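Side-chain contacts in lipopolysaccharide core heptose(I) kinase WaaP (Pseudomonas aeruginosa, PDB 6DFL), which phosphorylates the first heptose of the lipopolysaccharide inner core with ATP and magnesium, and also acts as a protein-tyrosine kinase: residues A[205-210]-A[225-230]; A[238-241]-A[246-249]. All coordinates share one frame; numbering follows the deposited sequence.

How the contacts relate
Both contacts belong to the run of helices at the C-terminal end of the kinase fold, on the same side of the chain's centre, with their own centres 11 Å apart. Contact 1 joins helices 200-212 and 221-232; contact 2 follows it in series along the chain and joins helices 236-242 and 244-257. They meet directly: Leu228 CD2 lies 3.9 Å from Leu247 CD2, and Ala208 CB packs on Trp249 CZ3. What unites them is the acylated phosphopantetheine G9S: most of its acyl chain lies at contact 1, and both contacts reach the thioester and pantetheine part, so the four helices contribute to one ligand pocket.

Contact 1: A[205-210]-A[225-230]; sequences KDLAAL and LRFLRT. With G9S (S-[2-({N-[(2S)-2-hydroxy-3,3-dimethyl-4-(phosphonooxy)butanoyl]-beta-alanyl}amino)ethyl] hexadecanethioate), chain C.
Phe227 reaches from helix 221-232 toward helix 200-212, and its ring receives the two leucines Leu207 and Leu210. With CG anti to the backbone N (chi1 -178°), the ring spans the distance between two backbones that stay well apart: the nearest CA pair, Leu207 and Leu228, is separated by 9.6 Å. Leu210 makes the shorter approach, its CD2 lying 3.6 Å from Phe227 CZ and also close to CE1, so a single methyl packs against the outer end of the ring. Leu207 comes in from another position: its CD2 sits at the ring's edge, near the ring plane, 4.1 Å from Phe227 CE2. Neither approach involves a polar atom, and the two segments bury just 121 Å² between them.

The modest area is consistent with the acyl chain lying over one face of the ring. Carbon C21 of G9S stands 3.4 Å above the Phe227 ring plane, offset toward the rim, while C24 follows at 3.6 Å from Phe227 CD1. Leu210 also touches this tail, through CG against C23. The next residue after Phe227, Leu228, brings CD1 to 3.4 Å from the thioester oxygen O3, and two residues before it, Leu225 packs CD2 against C1 of the pantetheine arm. Away from the pocket, Thr230 OG1 donates to Arg226 O, tilted 29° from the carbonyl plane, and Thr230 N reaches the same oxygen from the opposite face.

Beyond the pair, Leu210 rests on Ile166, and the Asp206 carboxylate accepts hydrogen bonds from the backbone N of His161 and of Arg162, close to Asp163, the probable catalytic aspartate. Phe227, braced at its outer end by the two leucines, lines part of the apolar pocket for the acyl chain in the helical C-lobe of the kinase fold.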
loop_
_atom_site.group_PDB
_atom_site.type_symbol
_atom_site.label_atom_id
_atom_site.label_comp_id
_atom_site.label_asym_id
_atom_site.label_seq_id
_atom_site.Cartn_x
_atom_site.Cartn_y
_atom_site.Cartn_z
ATOM N N LYS A 205 -0.284 4.173 12.930
ATOM C CA LYS A 205 1.155 4.213 12.690
ATOM C C LYS A 205 1.484 3.729 11.279
ATOM O O LYS A 205 2.184 4.417 10.531
ATOM C CB LYS A 205 1.902 3.392 13.749
ATOM C CG LYS A 205 1.983 4.047 15.150
ATOM C CD LYS A 205 3.228 3.579 15.926
ATOM C CE LYS A 205 3.370 4.238 17.301
ATOM N NZ LYS A 205 2.520 3.594 18.351
ATOM N N ASP A 206 0.945 2.562 10.879
ATOM C CA ASP A 206 1.145 2.061 9.517
ATOM C C ASP A 206 0.690 3.081 8.483
ATOM O O ASP A 206 1.381 3.318 7.482
ATOM C CB ASP A 206 0.360 0.773 9.294
ATOM C CG ASP A 206 1.044 -0.465 9.822
ATOM O OD1 ASP A 206 2.084 -0.391 10.525
ATOM O OD2 ASP A 206 0.489 -1.551 9.527
ATOM N N LEU A 207 -0.521 3.630 8.670
ATOM C CA LEU A 207 -1.063 4.602 7.729
ATOM C C LEU A 207 -0.198 5.845 7.665
ATOM O O LEU A 207 0.010 6.410 6.590
ATOM C CB LEU A 207 -2.481 5.007 8.126
ATOM C CG LEU A 207 -3.656 4.039 8.011
ATOM C CD1 LEU A 207 -4.887 4.739 8.551
ATOM C CD2 LEU A 207 -3.832 3.599 6.577
ATOM N N ALA A 208 0.265 6.318 8.816
ATOM C CA ALA A 208 1.213 7.424 8.841
ATOM C C ALA A 208 2.453 7.086 8.029
ATOM O O ALA A 208 2.846 7.827 7.122
ATOM C CB ALA A 208 1.580 7.748 10.287
ATOM N N ALA A 209 3.074 5.948 8.326
ATOM C CA ALA A 209 4.315 5.596 7.648
ATOM C C ALA A 209 4.083 5.414 6.153
ATOM O O ALA A 209 4.876 5.894 5.333
ATOM C CB ALA A 209 4.908 4.337 8.273
ATOM N N LEU A 210 2.983 4.755 5.766
ATOM C CA LEU A 210 2.742 4.593 4.339
ATOM C C LEU A 210 2.654 5.945 3.653
ATOM O O LEU A 210 3.257 6.154 2.593
ATOM C CB LEU A 210 1.486 3.777 4.105
ATOM C CG LEU A 210 1.320 3.514 2.621
ATOM C CD1 LEU A 210 2.480 2.728 2.079
ATOM C CD2 LEU A 210 0.005 2.785 2.367
ATOM N N LEU A 225 -7.599 11.022 -1.041
ATOM C CA LEU A 225 -8.980 10.668 -0.689
ATOM C C LEU A 225 -9.369 9.324 -1.289
ATOM O O LEU A 225 -9.974 8.489 -0.609
ATOM C CB LEU A 225 -9.953 11.759 -1.145
ATOM C CG LEU A 225 -9.711 13.172 -0.615
ATOM C CD1 LEU A 225 -10.559 14.188 -1.351
ATOM C CD2 LEU A 225 -9.975 13.208 0.866
ATOM N N ARG A 226 -9.043 9.096 -2.565
ATOM C CA ARG A 226 -9.208 7.761 -3.128
ATOM C C ARG A 226 -8.589 6.716 -2.216
ATOM O O ARG A 226 -9.212 5.694 -1.919
ATOM C CB ARG A 226 -8.565 7.685 -4.515
ATOM C CG ARG A 226 -9.483 7.971 -5.672
ATOM C CD ARG A 226 -8.760 8.237 -6.978
ATOM N NE ARG A 226 -9.516 9.152 -7.832
ATOM C CZ ARG A 226 -9.165 10.409 -8.111
ATOM N NH1 ARG A 226 -8.033 10.925 -7.632
ATOM N NH2 ARG A 226 -9.942 11.160 -8.889
ATOM N N PHE A 227 -7.361 6.961 -1.741
ATOM C CA PHE A 227 -6.740 5.994 -0.850
ATOM C C PHE A 227 -7.585 5.779 0.395
ATOM O O PHE A 227 -7.803 4.638 0.809
ATOM C CB PHE A 227 -5.325 6.426 -0.437
ATOM C CG PHE A 227 -4.659 5.418 0.435
ATOM C CD1 PHE A 227 -3.871 4.428 -0.122
ATOM C CD2 PHE A 227 -4.903 5.383 1.787
ATOM C CE1 PHE A 227 -3.304 3.450 0.666
ATOM C CE2 PHE A 227 -4.324 4.405 2.578
ATOM C CZ PHE A 227 -3.528 3.441 2.012
ATOM N N LEU A 228 -7.990 6.867 1.055
ATOM C CA LEU A 228 -8.679 6.749 2.339
ATOM C C LEU A 228 -10.001 5.997 2.199
ATOM O O LEU A 228 -10.323 5.131 3.029
ATOM C CB LEU A 228 -8.920 8.138 2.919
ATOM C CG LEU A 228 -7.659 8.900 3.363
ATOM C CD1 LEU A 228 -7.968 10.389 3.536
ATOM C CD2 LEU A 228 -7.132 8.306 4.653
ATOM N N ARG A 229 -10.769 6.320 1.154
ATOM C CA ARG A 229 -12.037 5.639 0.907
ATOM C C ARG A 229 -11.820 4.142 0.745
ATOM O O ARG A 229 -12.463 3.332 1.423
ATOM C CB ARG A 229 -12.717 6.228 -0.337
ATOM C CG ARG A 229 -13.984 5.492 -0.747
ATOM C CD ARG A 229 -14.886 6.371 -1.640
ATOM N NE ARG A 229 -14.377 6.545 -3.003
ATOM C CZ ARG A 229 -14.537 7.658 -3.721
ATOM N NH1 ARG A 229 -15.172 8.704 -3.206
ATOM N NH2 ARG A 229 -14.054 7.737 -4.952
ATOM N N THR A 230 -10.907 3.752 -0.147
ATOM C CA THR A 230 -10.671 2.328 -0.342
ATOM C C THR A 230 -10.096 1.700 0.916
ATOM O O THR A 230 -10.427 0.556 1.257
ATOM C CB THR A 230 -9.737 2.123 -1.516
ATOM O OG1 THR A 230 -10.252 2.828 -2.641
ATOM C CG2 THR A 230 -9.602 0.660 -1.875
HETATM C C1 G9S C . -7.679 15.634 2.234
HETATM C C2 G9S C . -7.749 17.860 1.054
HETATM C C3 G9S C . -7.554 19.367 1.094
HETATM C C4 G9S C . -8.420 20.119 2.089
HETATM C C5 G9S C . -10.299 19.288 3.731
HETATM C C6 G9S C . -12.357 19.432 2.053
HETATM C C7 G9S C . -13.432 20.433 1.701
HETATM C C8 G9S C . -11.594 19.069 0.807
HETATM C C10 G9S C . -5.344 13.804 4.092
HETATM C C11 G9S C . -4.243 13.574 5.088
HETATM C C12 G9S C . -3.351 12.390 4.792
HETATM C C13 G9S C . -3.612 11.689 3.470
HETATM C C14 G9S C . -4.086 10.232 3.557
HETATM C C15 G9S C . -3.043 9.150 3.322
HETATM C C16 G9S C . -2.620 8.875 1.898
HETATM N N2 G9S C . -7.501 17.063 2.246
HETATM C C19 G9S C . -6.514 14.819 1.733
HETATM C C20 G9S C . -13.030 18.219 2.620
HETATM C C21 G9S C . -2.110 7.479 1.555
HETATM C C22 G9S C . -1.201 7.427 0.331
HETATM C C23 G9S C . -0.327 6.224 0.132
HETATM C C24 G9S C . -0.552 5.449 -1.150
HETATM C C25 G9S C . 0.432 4.360 -1.559
HETATM C C26 G9S C . 0.490 3.971 -3.039
HETATM C C27 G9S C . 1.464 4.731 -3.919
HETATM C C28 G9S C . 1.689 4.166 -5.290
HETATM C C29 G9S C . 3.071 3.709 -5.636
HETATM C C30 G9S C . -11.439 20.114 3.119
HETATM N N3 G9S C . -8.913 19.320 3.239
HETATM O O2 G9S C . -8.128 17.320 0.020
HETATM O O3 G9S C . -6.486 13.407 4.287
HETATM O O4 G9S C . -10.549 18.568 4.693
HETATM O O5 G9S C . -10.954 21.339 2.701
HETATM O O6 G9S C . -13.822 21.297 2.721
HETATM O O8 G9S C . -15.377 23.049 3.666
HETATM O O9 G9S C . -16.197 20.691 3.408
HETATM P P1 G9S C . -15.312 21.782 2.840
HETATM S S1 G9S C . -5.038 14.908 2.736
#

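Contact 2: A[238-241]-A[246-249]. With G9S (S-[2-({N-[(2S)-2-hydroxy-3,3-dimethyl-4-(phosphonooxy)butanoyl]-beta-alanyl}amino)ethyl] hexadecanethioate), chain C.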
loop_
_atom_site.group_PDB
_atom_site.type_symbol
_atom_site.label_atom_id
_atom_site.label_comp_id
_atom_site.label_asym_id
_atom_site.label_seq_id
_atom_site.Cartn_x
_atom_site.Cartn_y
_atom_site.Cartn_z
ATOM N N GLU A 238 -17.768 10.493 5.954
ATOM C CA GLU A 238 -17.585 9.955 7.298
ATOM C C GLU A 238 -16.097 9.925 7.691
ATOM O O GLU A 238 -15.744 10.277 8.825
ATOM C CB GLU A 238 -18.215 8.564 7.364
ATOM C CG GLU A 238 -18.131 7.834 8.694
ATOM C CD GLU A 238 -18.697 6.429 8.569
ATOM O OE1 GLU A 238 -19.645 6.268 7.787
ATOM O OE2 GLU A 238 -18.208 5.478 9.215
ATOM N N ILE A 239 -15.213 9.516 6.770
ATOM C CA ILE A 239 -13.779 9.432 7.084
ATOM C C ILE A 239 -13.249 10.796 7.505
ATOM O O ILE A 239 -12.669 10.956 8.585
ATOM C CB ILE A 239 -12.988 8.883 5.887
ATOM C CG1 ILE A 239 -13.350 7.434 5.646
ATOM C CG2 ILE A 239 -11.459 9.010 6.127
ATOM C CD1 ILE A 239 -13.124 7.027 4.221
ATOM N N LEU A 240 -13.466 11.806 6.661
ATOM C CA LEU A 240 -13.013 13.160 6.946
ATOM C C LEU A 240 -13.578 13.711 8.241
ATOM O O LEU A 240 -13.007 14.643 8.817
ATOM C CB LEU A 240 -13.395 14.070 5.794
ATOM C CG LEU A 240 -12.730 13.640 4.485
ATOM C CD1 LEU A 240 -13.407 14.312 3.299
ATOM C CD2 LEU A 240 -11.241 13.968 4.503
ATOM N N ARG A 241 -14.680 13.156 8.728
ATOM C CA ARG A 241 -15.255 13.648 9.967
ATOM C C ARG A 241 -14.678 12.910 11.170
ATOM O O ARG A 241 -14.241 13.540 12.135
ATOM C CB ARG A 241 -16.791 13.518 9.911
ATOM C CG ARG A 241 -17.546 13.956 11.161
ATOM C CD ARG A 241 -18.995 14.309 10.791
ATOM N NE ARG A 241 -19.739 14.863 11.916
ATOM C CZ ARG A 241 -20.898 14.381 12.357
ATOM N NH1 ARG A 241 -21.468 13.343 11.748
ATOM N NH2 ARG A 241 -21.508 14.952 13.394
ATOM N N LEU A 246 -6.496 12.602 13.210
ATOM C CA LEU A 246 -5.465 11.808 12.567
ATOM C C LEU A 246 -5.029 12.432 11.247
ATOM O O LEU A 246 -3.845 12.676 11.022
ATOM C CB LEU A 246 -5.976 10.393 12.355
ATOM C CG LEU A 246 -5.097 9.444 11.537
ATOM C CD1 LEU A 246 -3.825 9.120 12.297
ATOM C CD2 LEU A 246 -5.882 8.160 11.186
ATOM N N LEU A 247 -5.979 12.737 10.374
ATOM C CA LEU A 247 -5.620 13.264 9.062
ATOM C C LEU A 247 -4.951 14.629 9.146
ATOM O O LEU A 247 -4.153 14.982 8.271
ATOM C CB LEU A 247 -6.864 13.354 8.187
ATOM C CG LEU A 247 -7.454 11.983 7.896
ATOM C CD1 LEU A 247 -8.726 12.104 7.041
ATOM C CD2 LEU A 247 -6.394 11.142 7.207
ATOM N N ALA A 248 -5.295 15.430 10.152
ATOM C CA ALA A 248 -4.685 16.744 10.278
ATOM C C ALA A 248 -3.261 16.615 10.798
ATOM O O ALA A 248 -2.362 17.351 10.373
ATOM C CB ALA A 248 -5.513 17.616 11.213
ATOM N N TRP A 249 -3.047 15.670 11.710
ATOM C CA TRP A 249 -1.705 15.389 12.193
ATOM C C TRP A 249 -0.821 14.896 11.062
ATOM O O TRP A 249 0.255 15.453 10.828
ATOM C CB TRP A 249 -1.754 14.364 13.318
ATOM C CG TRP A 249 -0.395 13.914 13.722
ATOM C CD1 TRP A 249 0.446 14.537 14.602
ATOM C CD2 TRP A 249 0.292 12.749 13.265
ATOM N NE1 TRP A 249 1.609 13.828 14.723
ATOM C CE2 TRP A 249 1.548 12.727 13.911
ATOM C CE3 TRP A 249 -0.025 11.723 12.374
ATOM C CZ2 TRP A 249 2.483 11.714 13.694
ATOM C CZ3 TRP A 249 0.908 10.723 12.153
ATOM C CH2 TRP A 249 2.151 10.728 12.809
HETATM C C1 G9S C . -7.679 15.634 2.234
HETATM C C2 G9S C . -7.749 17.860 1.054
HETATM C C3 G9S C . -7.554 19.367 1.094
HETATM C C4 G9S C . -8.420 20.119 2.089
HETATM C C5 G9S C . -10.299 19.288 3.731
HETATM C C6 G9S C . -12.357 19.432 2.053
HETATM C C7 G9S C . -13.432 20.433 1.701
HETATM C C8 G9S C . -11.594 19.069 0.807
HETATM C C10 G9S C . -5.344 13.804 4.092
HETATM C C11 G9S C . -4.243 13.574 5.088
HETATM C C12 G9S C . -3.351 12.390 4.792
HETATM C C13 G9S C . -3.612 11.689 3.470
HETATM C C14 G9S C . -4.086 10.232 3.557
HETATM C C15 G9S C . -3.043 9.150 3.322
HETATM C C16 G9S C . -2.620 8.875 1.898
HETATM N N2 G9S C . -7.501 17.063 2.246
HETATM C C19 G9S C . -6.514 14.819 1.733
HETATM C C20 G9S C . -13.030 18.219 2.620
HETATM C C21 G9S C . -2.110 7.479 1.555
HETATM C C22 G9S C . -1.201 7.427 0.331
HETATM C C23 G9S C . -0.327 6.224 0.132
HETATM C C24 G9S C . -0.552 5.449 -1.150
HETATM C C25 G9S C . 0.432 4.360 -1.559
HETATM C C26 G9S C . 0.490 3.971 -3.039
HETATM C C27 G9S C . 1.464 4.731 -3.919
HETATM C C28 G9S C . 1.689 4.166 -5.290
HETATM C C29 G9S C . 3.071 3.709 -5.636
HETATM C C30 G9S C . -11.439 20.114 3.119
HETATM N N3 G9S C . -8.913 19.320 3.239
HETATM O O2 G9S C . -8.128 17.320 0.020
HETATM O O3 G9S C . -6.486 13.407 4.287
HETATM O O4 G9S C . -10.549 18.568 4.693
HETATM O O5 G9S C . -10.954 21.339 2.701
HETATM O O6 G9S C . -13.822 21.297 2.721
HETATM O O8 G9S C . -15.377 23.049 3.666
HETATM O O9 G9S C . -16.197 20.691 3.408
HETATM P P1 G9S C . -15.312 21.782 2.840
HETATM S S1 G9S C . -5.038 14.908 2.736
#
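Ile239 and Leu240 share one partner across the turn, the CD1 methyl of Leu247. From Ile239 the branch methyl CG2 does the touching, at 4.2 Å from Leu247 CD1, whereas CD1 of Ile239 leads the other way and packs on the backbone of helix 221-232, at Leu228 O and Arg229 CA. Next in sequence, Leu240 starts out from the backbone facing away from helix 244-257, yet its branch end turns back: CD2 comes to 4.0 Å from Leu247 CD1, the two side chains crossing at about a right angle. Helices 236-242 and 244-257 follow one another with only a short connection, and together with Leu225 and Leu228 of helix 221-232, Leu240 and Leu247 line the ligand pocket, probably near its entrance. The two methyls of Leu240 divide their work accordingly, CD1 lying 4.0 Å from G9S C20, a methyl of the pantoyl group. Leu247 leaves its backbone toward helix 236-242, with CG anti to the carbonyl carbon (chi1 -65°), and also flanks the thioester: its CD2 is 3.7 Å from G9S O3, and CD1 is almost as near. The backbone of Leu247 joins in, its O standing 3.5 Å from acyl carbon C11.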